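Long-range contacts in D,D-dipeptidase/D,D-carboxypeptidase (PDB 4MUQ), which is a zinc-dependent D,D-peptidase of vancomycin resistance that probably hydrolyses the dipeptide D-Ala-D-Ala and trims the terminal D-alanine from cell-wall precursors: residues E7-E12 with K221-L226; G16-V21 with Q236-N241; Q150-D155 with S163-H168. All coordinates share one frame; numbering follows the deposited sequence.

Interaction 1: E7-E12 with K221-L226; sequences ELEKEE and KDDKTL
K224 holds its ammonium group beside two carboxylates at once, E9 across the contact and D223 next to it in sequence, although those acids also lie close to each other. K224 NZ meets E9 OE2 at 3.0 Å in a weakly hydrogen-bonded salt bridge and D223 OD1 at a long 3.9 Å, while E9 OE1 and D223 OD1 stand 3.7 Å apart. E9 reaches this point because its chain folds back at chi2 (-58°), which lays it alongside K224. E7, fully extended, crosses the outer part of the same lysine chain, OE1 of E7 lying 3.2 Å from K224 CE, and its CG packs on L226 CD2. The side chains of E7, E9, K224 and L226 share one face of a two-stranded antiparallel sheet. On the other face L8 and T225 form the hydrogen-bonded pair, with L8 N to T225 O at 2.9 Å and T225 N to L8 O at 2.8 Å, both nearly straight; there both side chains lie against F245 of strand 244-250. The pairing thus has a buried side, formed by L8 and T225, and a more exposed side rich in charge, where the single ammonium probably offsets the repulsion between the E9 and D223 carboxylates.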
loop_
_atom_site.group_PDB
_atom_site.type_symbol
_atom_site.label_atom_id
_atom_site.label_comp_id
_atom_site.label_asym_id
_atom_site.label_seq_id
_atom_site.Cartn_x
_atom_site.Cartn_y
_atom_site.Cartn_z
ATOM N N GLU A 7 -6.983 21.069 -10.052
ATOM C CA GLU A 7 -6.344 21.992 -9.134
ATOM C C GLU A 7 -6.308 21.382 -7.737
ATOM O O GLU A 7 -7.354 21.100 -7.151
ATOM C CB GLU A 7 -7.138 23.293 -9.131
ATOM C CG GLU A 7 -6.588 24.402 -8.274
ATOM C CD GLU A 7 -7.416 25.664 -8.414
ATOM O OE1 GLU A 7 -8.237 25.935 -7.513
ATOM O OE2 GLU A 7 -7.257 26.372 -9.434
ATOM N N LEU A 8 -5.107 21.177 -7.203
ATOM C CA LEU A 8 -4.961 20.502 -5.915
ATOM C C LEU A 8 -4.322 21.381 -4.845
ATOM O O LEU A 8 -3.356 22.095 -5.109
ATOM C CB LEU A 8 -4.140 19.221 -6.070
ATOM C CG LEU A 8 -4.652 18.183 -7.066
ATOM C CD1 LEU A 8 -4.072 18.419 -8.445
ATOM C CD2 LEU A 8 -4.334 16.791 -6.605
ATOM N N GLU A 9 -4.858 21.317 -3.630
ATOM C CA GLU A 9 -4.238 21.998 -2.500
ATOM C C GLU A 9 -3.048 21.176 -2.030
ATOM O O GLU A 9 -3.036 19.955 -2.210
ATOM C CB GLU A 9 -5.237 22.178 -1.353
ATOM C CG GLU A 9 -6.479 22.990 -1.720
ATOM C CD GLU A 9 -6.152 24.381 -2.227
ATOM O OE1 GLU A 9 -5.136 24.960 -1.785
ATOM O OE2 GLU A 9 -6.911 24.897 -3.075
ATOM N N LYS A 10 -2.049 21.833 -1.443
ATOM C CA LYS A 10 -0.833 21.133 -1.032
ATOM C C LYS A 10 -1.116 19.979 -0.075
ATOM O O LYS A 10 -0.448 18.941 -0.121
ATOM C CB LYS A 10 0.205 22.086 -0.427
ATOM C CG LYS A 10 1.447 21.337 0.056
ATOM C CD LYS A 10 2.683 22.204 0.158
ATOM C CE LYS A 10 3.901 21.318 0.371
ATOM N NZ LYS A 10 5.125 22.097 0.686
ATOM N N GLU A 11 -2.126 20.135 0.777
ATOM C CA GLU A 11 -2.413 19.095 1.763
ATOM C C GLU A 11 -2.880 17.779 1.127
ATOM O O GLU A 11 -2.855 16.732 1.772
ATOM C CB GLU A 11 -3.408 19.580 2.830
ATOM C CG GLU A 11 -4.853 19.635 2.380
ATOM C CD GLU A 11 -5.294 21.036 2.006
ATOM O OE1 GLU A 11 -4.452 21.963 2.041
ATOM O OE2 GLU A 11 -6.487 21.208 1.679
ATOM N N GLU A 12 -3.274 17.823 -0.144
ATOM C CA GLU A 12 -3.684 16.611 -0.844
ATOM C C GLU A 12 -2.513 15.672 -1.134
ATOM O O GLU A 12 -2.721 14.508 -1.490
ATOM C CB GLU A 12 -4.443 16.954 -2.128
ATOM C CG GLU A 12 -5.758 17.682 -1.870
ATOM C CD GLU A 12 -6.601 17.828 -3.122
ATOM O OE1 GLU A 12 -7.002 16.791 -3.692
ATOM O OE2 GLU A 12 -6.861 18.979 -3.537
ATOM N N LYS A 221 3.281 22.483 -5.525
ATOM C CA LYS A 221 3.608 23.875 -5.271
ATOM C C LYS A 221 3.184 24.227 -3.851
ATOM O O LYS A 221 2.436 23.479 -3.223
ATOM C CB LYS A 221 2.936 24.783 -6.298
ATOM C CG LYS A 221 3.532 24.649 -7.694
ATOM C CD LYS A 221 2.936 25.654 -8.664
ATOM C CE LYS A 221 3.798 25.777 -9.910
ATOM N NZ LYS A 221 4.281 24.444 -10.378
ATOM N N ASP A 222 3.673 25.351 -3.337
ATOM C CA ASP A 222 3.370 25.750 -1.965
ATOM C C ASP A 222 1.870 25.938 -1.714
ATOM O O ASP A 222 1.395 25.785 -0.585
ATOM C CB ASP A 222 4.129 27.025 -1.592
ATOM C CG ASP A 222 5.621 26.792 -1.433
ATOM O OD1 ASP A 222 6.027 25.627 -1.222
ATOM O OD2 ASP A 222 6.386 27.779 -1.510
ATOM N N ASP A 223 1.132 26.258 -2.772
ATOM C CA ASP A 223 -0.296 26.532 -2.663
ATOM C C ASP A 223 -1.126 25.558 -3.502
ATOM O O ASP A 223 -1.430 24.447 -3.064
ATOM C CB ASP A 223 -0.577 27.974 -3.090
ATOM C CG ASP A 223 -2.039 28.341 -2.978
ATOM O OD1 ASP A 223 -2.744 27.737 -2.141
ATOM O OD2 ASP A 223 -2.482 29.231 -3.735
ATOM N N LYS A 224 -1.495 25.987 -4.707
ATOM C CA LYS A 224 -2.260 25.147 -5.621
ATOM C C LYS A 224 -1.364 24.546 -6.695
ATOM O O LYS A 224 -0.569 25.247 -7.323
ATOM C CB LYS A 224 -3.385 25.949 -6.282
ATOM C CG LYS A 224 -4.633 26.098 -5.427
ATOM C CD LYS A 224 -5.523 27.216 -5.940
ATOM C CE LYS A 224 -6.742 27.390 -5.044
ATOM N NZ LYS A 224 -6.377 27.819 -3.661
ATOM N N THR A 225 -1.510 23.246 -6.904
ATOM C CA THR A 225 -0.776 22.540 -7.940
ATOM C C THR A 225 -1.736 22.293 -9.094
ATOM O O THR A 225 -2.869 21.859 -8.881
ATOM C CB THR A 225 -0.223 21.205 -7.404
ATOM O OG1 THR A 225 0.696 21.472 -6.338
ATOM C CG2 THR A 225 0.499 20.428 -8.494
ATOM N N LEU A 226 -1.296 22.589 -10.311
ATOM C CA LEU A 226 -2.144 22.401 -11.477
ATOM C C LEU A 226 -1.695 21.206 -12.306
ATOM O O LEU A 226 -0.527 21.096 -12.682
ATOM C CB LEU A 226 -2.160 23.666 -12.326
ATOM C CG LEU A 226 -2.619 24.896 -11.551
ATOM C CD1 LEU A 226 -2.414 26.148 -12.393
ATOM C CD2 LEU A 226 -4.073 24.749 -11.157
#

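Interaction 2: G16-V21 with Q236-N241; sequences GNLLLV and QISGNN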
loop_
_atom_site.group_PDB
_atom_site.type_symbol
_atom_site.label_atom_id
_atom_site.label_comp_id
_atom_site.label_asym_id
_atom_site.label_seq_id
_atom_site.Cartn_x
_atom_site.Cartn_y
_atom_site.Cartn_z
ATOM N N GLY A 16 -4.078 9.350 -0.628
ATOM C CA GLY A 16 -4.000 8.539 -1.839
ATOM C C GLY A 16 -3.395 7.148 -1.691
ATOM O O GLY A 16 -2.834 6.804 -0.637
ATOM N N ASN A 17 -3.486 6.362 -2.763
ATOM C CA ASN A 17 -3.006 4.975 -2.749
ATOM C C ASN A 17 -1.498 4.831 -2.633
ATOM O O ASN A 17 -1.001 3.762 -2.266
ATOM C CB ASN A 17 -3.409 4.220 -4.020
ATOM C CG ASN A 17 -4.888 3.928 -4.104
ATOM O OD1 ASN A 17 -5.607 3.969 -3.109
ATOM N ND2 ASN A 17 -5.345 3.590 -5.308
ATOM N N LEU A 18 -0.765 5.886 -2.989
ATOM C CA LEU A 18 0.692 5.796 -3.067
ATOM C C LEU A 18 1.439 6.514 -1.946
ATOM O O LEU A 18 2.635 6.787 -2.069
ATOM C CB LEU A 18 1.187 6.271 -4.435
ATOM C CG LEU A 18 0.897 5.296 -5.576
ATOM C CD1 LEU A 18 1.002 5.975 -6.928
ATOM C CD2 LEU A 18 1.893 4.144 -5.494
ATOM N N LEU A 19 0.761 6.790 -0.834
ATOM C CA LEU A 19 1.443 7.412 0.290
ATOM C C LEU A 19 2.615 6.574 0.757
ATOM O O LEU A 19 2.463 5.378 1.042
ATOM C CB LEU A 19 0.495 7.575 1.482
ATOM C CG LEU A 19 -0.725 8.453 1.240
ATOM C CD1 LEU A 19 -1.606 8.436 2.474
ATOM C CD2 LEU A 19 -0.321 9.891 0.867
ATOM N N LEU A 20 3.774 7.202 0.898
ATOM C CA LEU A 20 4.884 6.553 1.578
ATOM C C LEU A 20 4.835 6.905 3.061
ATOM O O LEU A 20 5.075 8.057 3.441
ATOM C CB LEU A 20 6.214 6.998 0.974
ATOM C CG LEU A 20 7.454 6.404 1.652
ATOM C CD1 LEU A 20 7.438 4.876 1.596
ATOM C CD2 LEU A 20 8.707 6.923 1.000
ATOM N N VAL A 21 4.496 5.924 3.897
ATOM C CA VAL A 21 4.357 6.126 5.337
ATOM C C VAL A 21 5.417 5.279 6.020
ATOM O O VAL A 21 5.430 4.052 5.872
ATOM C CB VAL A 21 2.971 5.684 5.839
ATOM C CG1 VAL A 21 2.847 5.895 7.349
ATOM C CG2 VAL A 21 1.880 6.456 5.107
ATOM N N GLN A 236 -6.111 8.328 -12.265
ATOM C CA GLN A 236 -5.992 8.373 -10.814
ATOM C C GLN A 236 -4.908 9.364 -10.448
ATOM O O GLN A 236 -3.942 9.545 -11.197
ATOM C CB GLN A 236 -5.572 7.017 -10.259
ATOM C CG GLN A 236 -6.577 5.903 -10.435
ATOM C CD GLN A 236 -5.919 4.543 -10.325
ATOM O OE1 GLN A 236 -5.157 4.141 -11.207
ATOM N NE2 GLN A 236 -6.193 3.833 -9.236
ATOM N N ILE A 237 -5.075 10.008 -9.301
ATOM C CA ILE A 237 -4.040 10.857 -8.732
ATOM C C ILE A 237 -3.851 10.495 -7.267
ATOM O O ILE A 237 -4.827 10.300 -6.536
ATOM C CB ILE A 237 -4.407 12.355 -8.840
ATOM C CG1 ILE A 237 -4.657 12.737 -10.299
ATOM C CG2 ILE A 237 -3.296 13.219 -8.235
ATOM C CD1 ILE A 237 -5.129 14.166 -10.496
ATOM N N SER A 238 -2.600 10.388 -6.840
ATOM C CA SER A 238 -2.310 10.171 -5.425
ATOM C C SER A 238 -1.211 11.119 -4.979
ATOM O O SER A 238 -0.313 11.439 -5.755
ATOM C CB SER A 238 -1.825 8.737 -5.189
ATOM O OG SER A 238 -1.480 8.550 -3.820
ATOM N N GLY A 239 -1.258 11.549 -3.728
ATOM C CA GLY A 239 -0.078 12.131 -3.117
ATOM C C GLY A 239 0.954 11.045 -2.831
ATOM O O GLY A 239 0.619 9.840 -2.747
ATOM N N ASN A 240 2.208 11.448 -2.640
ATOM C CA ASN A 240 3.224 10.486 -2.219
ATOM C C ASN A 240 3.583 10.594 -0.735
ATOM O O ASN A 240 4.467 9.881 -0.245
ATOM C CB ASN A 240 4.475 10.536 -3.098
ATOM C CG ASN A 240 5.249 11.845 -2.981
ATOM O OD1 ASN A 240 4.943 12.719 -2.156
ATOM N ND2 ASN A 240 6.271 11.986 -3.822
ATOM N N ASN A 241 2.883 11.493 -0.045
ATOM C CA ASN A 241 3.038 11.741 1.395
ATOM C C ASN A 241 4.247 12.596 1.745
ATOM O O ASN A 241 4.569 12.784 2.921
ATOM C CB ASN A 241 3.069 10.435 2.217
ATOM C CG ASN A 241 2.575 10.635 3.630
ATOM O OD1 ASN A 241 1.635 11.398 3.872
ATOM N ND2 ASN A 241 3.209 9.948 4.588
HETATM O O HOH W 1 -4.903 7.218 -5.248
#
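S238 OG accepts the backbone N-H of L18 at 2.9 Å and donates to the carbonyl of its own neighbour, G239 O, at 2.7 Å, so one hydroxyl is used in both directions. The donor L18 lies in a type I beta turn, G16 to L19, laid against the end of edge strand 234-239. The hydroxyl is delivered by a chi1 of 177°, which swings OG opposite the serine's own backbone N and into the turn. Farther along, L20 is held through both its backbone N and its backbone O: L20 N binds N240 O at 3.0 Å, and L20 O receives N241 ND2 at 2.9 Å. That amide group lies almost flat with its acceptor, yet comes from above the L20 carbonyl plane, 48° out of it; the same nitrogen also binds P26 O. A water extends the contact by accepting from N17 N and donating weakly to I237 O.

Around this polar seam the packing is close. G16 brings its bare backbone against S238, G16 C lying 3.2 Å from S238 OG. R170 binds the carbonyls of N17 and L19, tying the turn to the zinc-bearing sheet, while L18 and L20 pack against helix 187-194. L19 crosses N241 at about a right angle, its CD2 resting 3.7 Å from N241 CB.

Interaction 3: Q150-D155 with S163-H168; sequences QRYARD and SHEPWH. With ZN (zinc ion), chain B; LY0 ((2R)-3-[(R)-[(1R)-1-aminoethyl](hydroxy)phosphoryl]-2-methylpropanoic acid), chain C; 2D8 ((2R)-3-[(R)-[(1S)-1-aminoethyl](hydroxy)phosphoryl]-2-methylpropanoic acid), chain D; EDO (1,2-ethanediol), chain E.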
loop_
_atom_site.group_PDB
_atom_site.type_symbol
_atom_site.label_atom_id
_atom_site.label_comp_id
_atom_site.label_asym_id
_atom_site.label_seq_id
_atom_site.Cartn_x
_atom_site.Cartn_y
_atom_site.Cartn_z
ATOM N N GLN A 150 4.348 -7.092 -1.235
ATOM C CA GLN A 150 4.837 -7.451 0.093
ATOM C C GLN A 150 5.751 -6.313 0.538
ATOM O O GLN A 150 6.739 -5.980 -0.126
ATOM C CB GLN A 150 5.593 -8.765 0.082
ATOM C CG GLN A 150 5.958 -9.222 1.483
ATOM C CD GLN A 150 6.827 -10.443 1.480
ATOM O OE1 GLN A 150 6.725 -11.299 0.596
ATOM N NE2 GLN A 150 7.713 -10.528 2.458
ATOM N N ARG A 151 5.406 -5.702 1.654
ATOM C CA ARG A 151 5.963 -4.403 2.007
ATOM C C ARG A 151 7.399 -4.421 2.509
ATOM O O ARG A 151 8.186 -3.516 2.164
ATOM C CB ARG A 151 5.048 -3.730 3.025
ATOM C CG ARG A 151 5.453 -2.313 3.419
ATOM C CD ARG A 151 5.399 -1.388 2.219
ATOM N NE ARG A 151 5.714 -0.004 2.578
ATOM C CZ ARG A 151 6.942 0.505 2.617
ATOM N NH1 ARG A 151 7.998 -0.254 2.362
ATOM N NH2 ARG A 151 7.103 1.784 2.931
ATOM N N TYR A 152 7.745 -5.432 3.312
ATOM C CA TYR A 152 8.981 -5.422 4.084
ATOM C C TYR A 152 9.815 -6.648 3.773
ATOM O O TYR A 152 9.661 -7.712 4.383
ATOM C CB TYR A 152 8.659 -5.353 5.589
ATOM C CG TYR A 152 7.852 -4.137 5.992
ATOM C CD1 TYR A 152 8.342 -2.847 5.800
ATOM C CD2 TYR A 152 6.596 -4.268 6.571
ATOM C CE1 TYR A 152 7.601 -1.732 6.150
ATOM C CE2 TYR A 152 5.850 -3.151 6.943
ATOM C CZ TYR A 152 6.358 -1.881 6.727
ATOM O OH TYR A 152 5.631 -0.757 7.073
ATOM N N ALA A 153 10.706 -6.503 2.800
ATOM C CA ALA A 153 11.576 -7.595 2.394
ATOM C C ALA A 153 12.872 -7.620 3.197
ATOM O O ALA A 153 13.345 -6.580 3.665
ATOM C CB ALA A 153 11.892 -7.467 0.904
ATOM N N ARG A 154 13.469 -8.802 3.338
ATOM C CA ARG A 154 14.739 -8.920 4.038
ATOM C C ARG A 154 15.828 -8.045 3.404
ATOM O O ARG A 154 16.615 -7.410 4.113
ATOM C CB ARG A 154 15.189 -10.387 4.107
ATOM C CG ARG A 154 16.476 -10.604 4.885
ATOM C CD ARG A 154 16.826 -12.080 4.966
ATOM N NE ARG A 154 16.862 -12.676 3.633
ATOM C CZ ARG A 154 16.979 -13.974 3.386
ATOM N NH1 ARG A 154 17.073 -14.832 4.384
ATOM N NH2 ARG A 154 16.997 -14.409 2.129
ATOM N N ASP A 155 15.883 -7.997 2.073
ATOM C CA ASP A 155 16.966 -7.237 1.439
ATOM C C ASP A 155 16.789 -5.720 1.445
ATOM O O ASP A 155 17.658 -4.999 0.950
ATOM C CB ASP A 155 17.292 -7.737 0.022
ATOM C CG ASP A 155 16.164 -7.522 -0.974
ATOM O OD1 ASP A 155 15.045 -7.156 -0.580
ATOM O OD2 ASP A 155 16.412 -7.752 -2.182
ATOM N N SER A 163 12.108 -4.842 9.956
ATOM C CA SER A 163 12.624 -6.167 9.633
ATOM C C SER A 163 11.731 -6.887 8.626
ATOM O O SER A 163 10.569 -6.552 8.447
ATOM C CB SER A 163 12.739 -6.992 10.907
ATOM O OG SER A 163 13.817 -6.529 11.693
ATOM N N HIS A 164 12.315 -7.874 7.958
ATOM C CA HIS A 164 11.605 -8.798 7.081
ATOM C C HIS A 164 10.275 -9.248 7.706
ATOM O O HIS A 164 10.272 -9.816 8.803
ATOM C CB HIS A 164 12.522 -10.002 6.882
ATOM C CG HIS A 164 11.953 -11.100 6.040
ATOM N ND1 HIS A 164 12.422 -12.388 6.130
ATOM C CD2 HIS A 164 10.983 -11.112 5.093
ATOM C CE1 HIS A 164 11.763 -13.158 5.278
ATOM N NE2 HIS A 164 10.901 -12.406 4.623
ATOM N N GLU A 165 9.171 -9.022 6.994
ATOM C CA GLU A 165 7.852 -9.502 7.432
ATOM C C GLU A 165 7.168 -10.266 6.303
ATOM O O GLU A 165 6.682 -9.677 5.352
ATOM C CB GLU A 165 6.974 -8.347 7.909
ATOM C CG GLU A 165 7.547 -7.599 9.102
ATOM C CD GLU A 165 6.512 -6.762 9.796
ATOM O OE1 GLU A 165 5.526 -6.388 9.116
ATOM O OE2 GLU A 165 6.697 -6.509 10.995
ATOM N N PRO A 166 7.134 -11.592 6.396
ATOM C CA PRO A 166 6.460 -12.375 5.353
ATOM C C PRO A 166 4.973 -12.046 5.172
ATOM O O PRO A 166 4.430 -12.289 4.089
ATOM C CB PRO A 166 6.633 -13.810 5.850
ATOM C CG PRO A 166 7.974 -13.783 6.575
ATOM C CD PRO A 166 7.969 -12.433 7.274
ATOM N N TRP A 167 4.344 -11.480 6.203
ATOM C CA TRP A 167 2.877 -11.449 6.307
ATOM C C TRP A 167 2.194 -10.137 5.945
ATOM O O TRP A 167 0.971 -10.116 5.851
ATOM C CB TRP A 167 2.461 -11.780 7.742
ATOM C CG TRP A 167 3.065 -10.811 8.730
ATOM C CD1 TRP A 167 2.606 -9.559 9.049
ATOM C CD2 TRP A 167 4.260 -11.006 9.500
ATOM N NE1 TRP A 167 3.443 -8.971 9.967
ATOM C CE2 TRP A 167 4.462 -9.838 10.265
ATOM C CE3 TRP A 167 5.181 -12.055 9.610
ATOM C CZ2 TRP A 167 5.551 -9.689 11.127
ATOM C CZ3 TRP A 167 6.263 -11.907 10.476
ATOM C CH2 TRP A 167 6.444 -10.722 11.209
ATOM N N HIS A 168 2.955 -9.052 5.798
ATOM C CA HIS A 168 2.388 -7.708 5.672
ATOM C C HIS A 168 2.344 -7.238 4.222
ATOM O O HIS A 168 3.385 -7.112 3.559
ATOM C CB HIS A 168 3.175 -6.732 6.565
ATOM C CG HIS A 168 2.711 -5.310 6.486
ATOM N ND1 HIS A 168 2.154 -4.643 7.562
ATOM C CD2 HIS A 168 2.781 -4.410 5.479
ATOM C CE1 HIS A 168 1.881 -3.399 7.204
ATOM N NE2 HIS A 168 2.260 -3.233 5.949
HETATM ZN ZN ZN B . 1.199 -5.331 9.273
HETATM P P LY0 C . 2.964 -5.170 11.520
HETATM C C1 LY0 C . 2.720 -5.218 14.136
HETATM N N1 LY0 C . 4.165 -6.819 13.233
HETATM C C2 LY0 C . 2.914 -6.212 13.010
HETATM C C4 LY0 C . 4.328 -3.977 11.627
HETATM C C5 LY0 C . 4.143 -2.753 10.783
HETATM C C6 LY0 C . 3.226 -1.768 11.491
HETATM C C7 LY0 C . 5.511 -2.157 10.499
HETATM O O31 LY0 C . 1.644 -4.370 11.432
HETATM O O32 LY0 C . 3.012 -6.077 10.247
HETATM O O61 LY0 C . 2.518 -1.069 10.784
HETATM O O62 LY0 C . 3.257 -1.690 12.707
HETATM C C4 2D8 D . 4.332 -3.973 11.618
HETATM C C5 2D8 D . 4.144 -2.750 10.779
HETATM C C6 2D8 D . 3.225 -1.767 11.490
HETATM C C7 2D8 D . 5.512 -2.155 10.499
HETATM N N1 2D8 D . 2.097 -7.252 12.891
HETATM P P 2D8 D . 2.970 -5.168 11.516
HETATM C C1 2D8 D . 2.727 -5.251 14.136
HETATM C C2 2D8 D . 3.035 -6.209 13.001
HETATM O O31 2D8 D . 1.646 -4.373 11.451
HETATM O O32 2D8 D . 3.011 -6.079 10.247
HETATM O O61 2D8 D . 2.518 -1.068 10.784
HETATM O O62 2D8 D . 3.257 -1.690 12.707
HETATM C C1 EDO E . 16.043 -2.215 10.336
HETATM O O1 EDO E . 16.249 -1.739 11.672
HETATM C C2 EDO E . 15.069 -3.390 10.375
HETATM O O2 EDO E . 15.665 -4.587 10.905
HETATM O O HOH W 2 5.966 -7.237 4.496
#
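Y152 places CE2 over the centre of the H168 imidazole, 3.6 Å above the plane, in an oblique pair whose ring planes are inclined at 49°. On the tyrosine itself R151 CG covers one face, and R151 CB also touches H168 CD2 at 3.4 Å, so the histidine is wedged by consecutive residues. H168 throws its ring out opposite its backbone N (chi1 178°), which brings ND1 to the zinc ion at 2.1 Å; H108 and D115 complete the protein ligands. E107 binds H168 NE2 and also forms a salt bridge with R151. E165 runs alongside Y152 with its carboxylate nearly perpendicular to the ring, Y152 CD2 lying 3.5 Å from E165 OE1. E165 OE1 comes within 2.8 Å of O32 of the phosphinate, modelled as two epimers; O32 also accepts a hydrogen bond from W167 NE1 and binds zinc. H164 turns a face to R154 CB in a CH-pi contact, with Y152 O at its edge.

Two backbone bonds frame these side chains, R151 N to H168 O at 3.1 Å and E165 N to Y152 O at 3.0 Å. A water bridges the two segments, accepting from Y152 N and donating to E165 O and H168 O. Packing by Y152 and R151 and the E107 bond help fix the ring's rotation with ND1 on the metal, and that carboxylate at NE2 would probably make the imidazole a stronger zinc ligand.

In the fold
From the N terminus, strand 3-9 meets strand 224-230 in interaction 1, closing a loop of about two hundred residues that holds most of the protein. The chain then enters residues 16-21, whose partner, 236-241, lies beyond that of interaction 1; the two long closures therefore cross, and they touch where L8 CD2 meets I237 CG2. Interaction 3 is nested inside both, a short closure around helix 157-160 that joins the ends of strands 148-150 and 168-171 in the zinc-bearing sheet. It touches interaction 2 through L20 and R151, but lies about 17 Å, nearest atoms, from interaction 1. Interaction 2 thus helps join the C-terminal sheet to the sheet that carries D115 and H168.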